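Local structure of periplasmic solute binding protein (Liberibacter asiaticus, 5Z2J) at residues A[41-46]-A[66-71]. The protein probably serves as the periplasmic receptor of a zinc or manganese uptake system, binding the metal ion for delivery to a membrane transporter. The protein carries 1 engineered substitution. Numbering follows the deposited sequence.
With ACT (acetate ion), chain B.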
loop_
_atom_site.group_PDB
_atom_site.type_symbol
_atom_site.label_atom_id
_atom_site.label_comp_id
_atom_site.label_asym_id
_atom_site.label_seq_id
_atom_site.Cartn_x
_atom_site.Cartn_y
_atom_site.Cartn_z
ATOM N N TYR A 41 1.750 -13.349 7.094
ATOM C CA TYR A 41 2.082 -13.310 8.548
ATOM C C TYR A 41 1.499 -14.359 9.469
ATOM O O TYR A 41 0.300 -14.645 9.464
ATOM C CB TYR A 41 1.688 -11.914 9.078
ATOM C CG TYR A 41 2.203 -11.620 10.439
ATOM C CD1 TYR A 41 3.525 -11.340 10.620
ATOM C CD2 TYR A 41 1.329 -11.542 11.538
ATOM C CE1 TYR A 41 4.022 -11.113 11.881
ATOM C CE2 TYR A 41 1.788 -11.288 12.817
ATOM C CZ TYR A 41 3.131 -11.054 12.984
ATOM O OH TYR A 41 3.657 -10.811 14.203
ATOM N N GLN A 42 2.352 -14.899 10.326
ATOM C CA GLN A 42 1.919 -15.726 11.449
ATOM C C GLN A 42 1.784 -14.986 12.823
ATOM O O GLN A 42 2.792 -14.632 13.469
ATOM C CB GLN A 42 2.944 -16.859 11.668
ATOM C CG GLN A 42 2.636 -17.812 12.859
ATOM C CD GLN A 42 1.258 -18.502 12.763
ATOM O OE1 GLN A 42 1.091 -19.435 11.975
ATOM N NE2 GLN A 42 0.280 -18.051 13.561
ATOM N N VAL A 43 0.548 -14.899 13.303
ATOM C CA VAL A 43 0.206 -14.228 14.534
ATOM C C VAL A 43 0.775 -15.016 15.696
ATOM O O VAL A 43 0.525 -16.199 15.783
ATOM C CB VAL A 43 -1.326 -14.086 14.627
ATOM C CG1 VAL A 43 -1.753 -13.525 15.971
ATOM C CG2 VAL A 43 -1.830 -13.167 13.512
ATOM N N THR A 44 1.542 -14.376 16.582
ATOM C CA THR A 44 2.203 -15.070 17.679
ATOM C C THR A 44 1.370 -14.976 18.988
ATOM O O THR A 44 0.377 -14.234 19.029
ATOM C CB THR A 44 3.553 -14.395 17.951
ATOM O OG1 THR A 44 3.326 -13.078 18.527
ATOM C CG2 THR A 44 4.359 -14.264 16.623
ATOM N N SER A 45 1.870 -15.568 20.063
ATOM C CA SER A 45 1.219 -15.486 21.400
ATOM C C SER A 45 1.259 -14.051 21.849
ATOM O O SER A 45 0.225 -13.461 22.340
ATOM C CB SER A 45 1.938 -16.338 22.465
ATOM O OG SER A 45 1.448 -16.079 23.799
ATOM N N ALA A 46 2.413 -13.416 21.670
ATOM C CA ALA A 46 2.488 -12.011 22.029
ATOM C C ALA A 46 1.547 -11.152 21.267
ATOM O O ALA A 46 1.014 -10.134 21.810
ATOM C CB ALA A 46 3.936 -11.485 21.902
ATOM N N GLU A 66 -6.670 -11.700 5.129
ATOM C CA GLU A 66 -7.633 -12.790 5.073
ATOM C C GLU A 66 -7.170 -14.075 5.850
ATOM O O GLU A 66 -8.015 -14.774 6.439
ATOM C CB GLU A 66 -7.962 -13.145 3.625
ATOM C CG GLU A 66 -6.788 -13.667 2.852
ATOM C CD GLU A 66 -7.139 -13.901 1.366
ATOM O OE1 GLU A 66 -8.352 -14.067 1.047
ATOM O OE2 GLU A 66 -6.186 -13.913 0.546
ATOM N N THR A 67 -5.869 -14.344 5.819
ATOM C CA THR A 67 -5.338 -15.530 6.495
ATOM C C THR A 67 -5.335 -15.394 8.034
ATOM O O THR A 67 -5.344 -16.427 8.700
ATOM C CB THR A 67 -3.927 -15.922 6.058
ATOM O OG1 THR A 67 -3.021 -14.918 6.427
ATOM C CG2 THR A 67 -3.844 -16.155 4.565
ATOM N N TYR A 68 -5.396 -14.166 8.595
ATOM C CA TYR A 68 -5.419 -14.001 10.080
ATOM C C TYR A 68 -6.613 -13.279 10.680
ATOM O O TYR A 68 -6.643 -13.037 11.879
ATOM C CB TYR A 68 -4.098 -13.434 10.569
ATOM C CG TYR A 68 -3.619 -12.220 9.901
ATOM C CD1 TYR A 68 -4.001 -10.993 10.349
ATOM C CD2 TYR A 68 -2.796 -12.283 8.789
ATOM C CE1 TYR A 68 -3.531 -9.843 9.742
ATOM C CE2 TYR A 68 -2.341 -11.150 8.165
ATOM C CZ TYR A 68 -2.677 -9.927 8.629
ATOM O OH TYR A 68 -2.269 -8.702 8.145
ATOM N N MET A 69 -7.631 -13.007 9.863
ATOM C CA MET A 69 -8.867 -12.542 10.402
ATOM C C MET A 69 -9.399 -13.363 11.561
ATOM O O MET A 69 -10.008 -12.791 12.519
ATOM C CB MET A 69 -9.968 -12.362 9.344
ATOM C CG MET A 69 -9.711 -11.163 8.470
ATOM S SD MET A 69 -9.584 -9.495 9.187
ATOM C CE MET A 69 -11.195 -9.376 9.898
ATOM N N LYS A 70 -9.197 -14.656 11.496
ATOM C CA LYS A 70 -9.643 -15.543 12.520
ATOM C C LYS A 70 -9.016 -15.275 13.886
ATOM O O LYS A 70 -9.569 -15.744 14.899
ATOM C CB LYS A 70 -9.392 -17.006 12.118
ATOM C CG LYS A 70 -7.934 -17.289 11.880
ATOM C CD LYS A 70 -7.701 -18.698 11.371
ATOM C CE LYS A 70 -6.211 -18.865 11.392
ATOM N NZ LYS A 70 -5.761 -20.131 10.829
ATOM N N TYR A 71 -7.863 -14.591 13.922
ATOM C CA TYR A 71 -7.250 -14.249 15.196
ATOM C C TYR A 71 -7.904 -13.038 15.846
ATOM O O TYR A 71 -7.650 -12.804 17.019
ATOM C CB TYR A 71 -5.761 -13.990 15.041
ATOM C CG TYR A 71 -5.012 -15.231 14.727
ATOM C CD1 TYR A 71 -4.563 -16.080 15.747
ATOM C CD2 TYR A 71 -4.770 -15.586 13.432
ATOM C CE1 TYR A 71 -3.858 -17.233 15.464
ATOM C CE2 TYR A 71 -4.069 -16.728 13.121
ATOM C CZ TYR A 71 -3.619 -17.553 14.127
ATOM O OH TYR A 71 -2.929 -18.681 13.772
HETATM C C ACT B . 4.812 -17.944 19.670
HETATM O O ACT B . 3.773 -18.338 19.129
HETATM O OXT ACT B . 4.962 -17.896 20.904
HETATM C CH3 ACT B . 5.925 -17.509 18.806
#
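Val43 packs over one face of the Tyr71 ring, its CB 3.8 Å from the ring centroid and 7° off the normal, a CH-pi contact; in the plane of the same ring, at its edge, sits the CA of Tyr68. The two methyls of Val43 divide the work. CG1, anti to the backbone N (chi1 174°), rests over the side of the ring near Tyr71 CD1, whereas CG2 passes CD2 and reaches the CB of Tyr68 at 3.7 Å, where the two side chains cross at about a right angle. The Tyr68 ring is met obliquely by this methyl and by the carbonyl oxygen of Tyr41, and its CE2 lies 4.2 Å from Tyr41 CB.

Gln42 reaches the phenol oxygen of Tyr71. Although the CB of Gln42 points away from the facing loop, a bend at chi2 (57°) folds the chain back and brings NE2 within 3.3 Å of Tyr71 OH, a long but fairly straight hydrogen bond. The same nitrogen also donates to Val43 O at 2.9 Å. Both acceptors lie close to the amide plane, which stands nearly perpendicular to the Tyr71 ring.

Farther in, Tyr68 OH bonds to Ala38 O and Thr67 OG1 to His39 O, while Glu66 OE2 is hydrogen-bonded to NE2 of the metal-binding His39. These bonds tie the 66-71 loop, between strands 56-59 and 80-83, to the residues just before 41-46, beside the metal site of this ZnuA-like protein. Tyr41, Gln42 and Val43 join it to the segment leading into helix 45-53. Chemically, the two segments probably hold together largely through apolar valine-tyrosine packing, with one polar link from the Gln42 amide, on the side where Gln42 is exposed; both N-H groups of that amide are engaged, which limits its rotation.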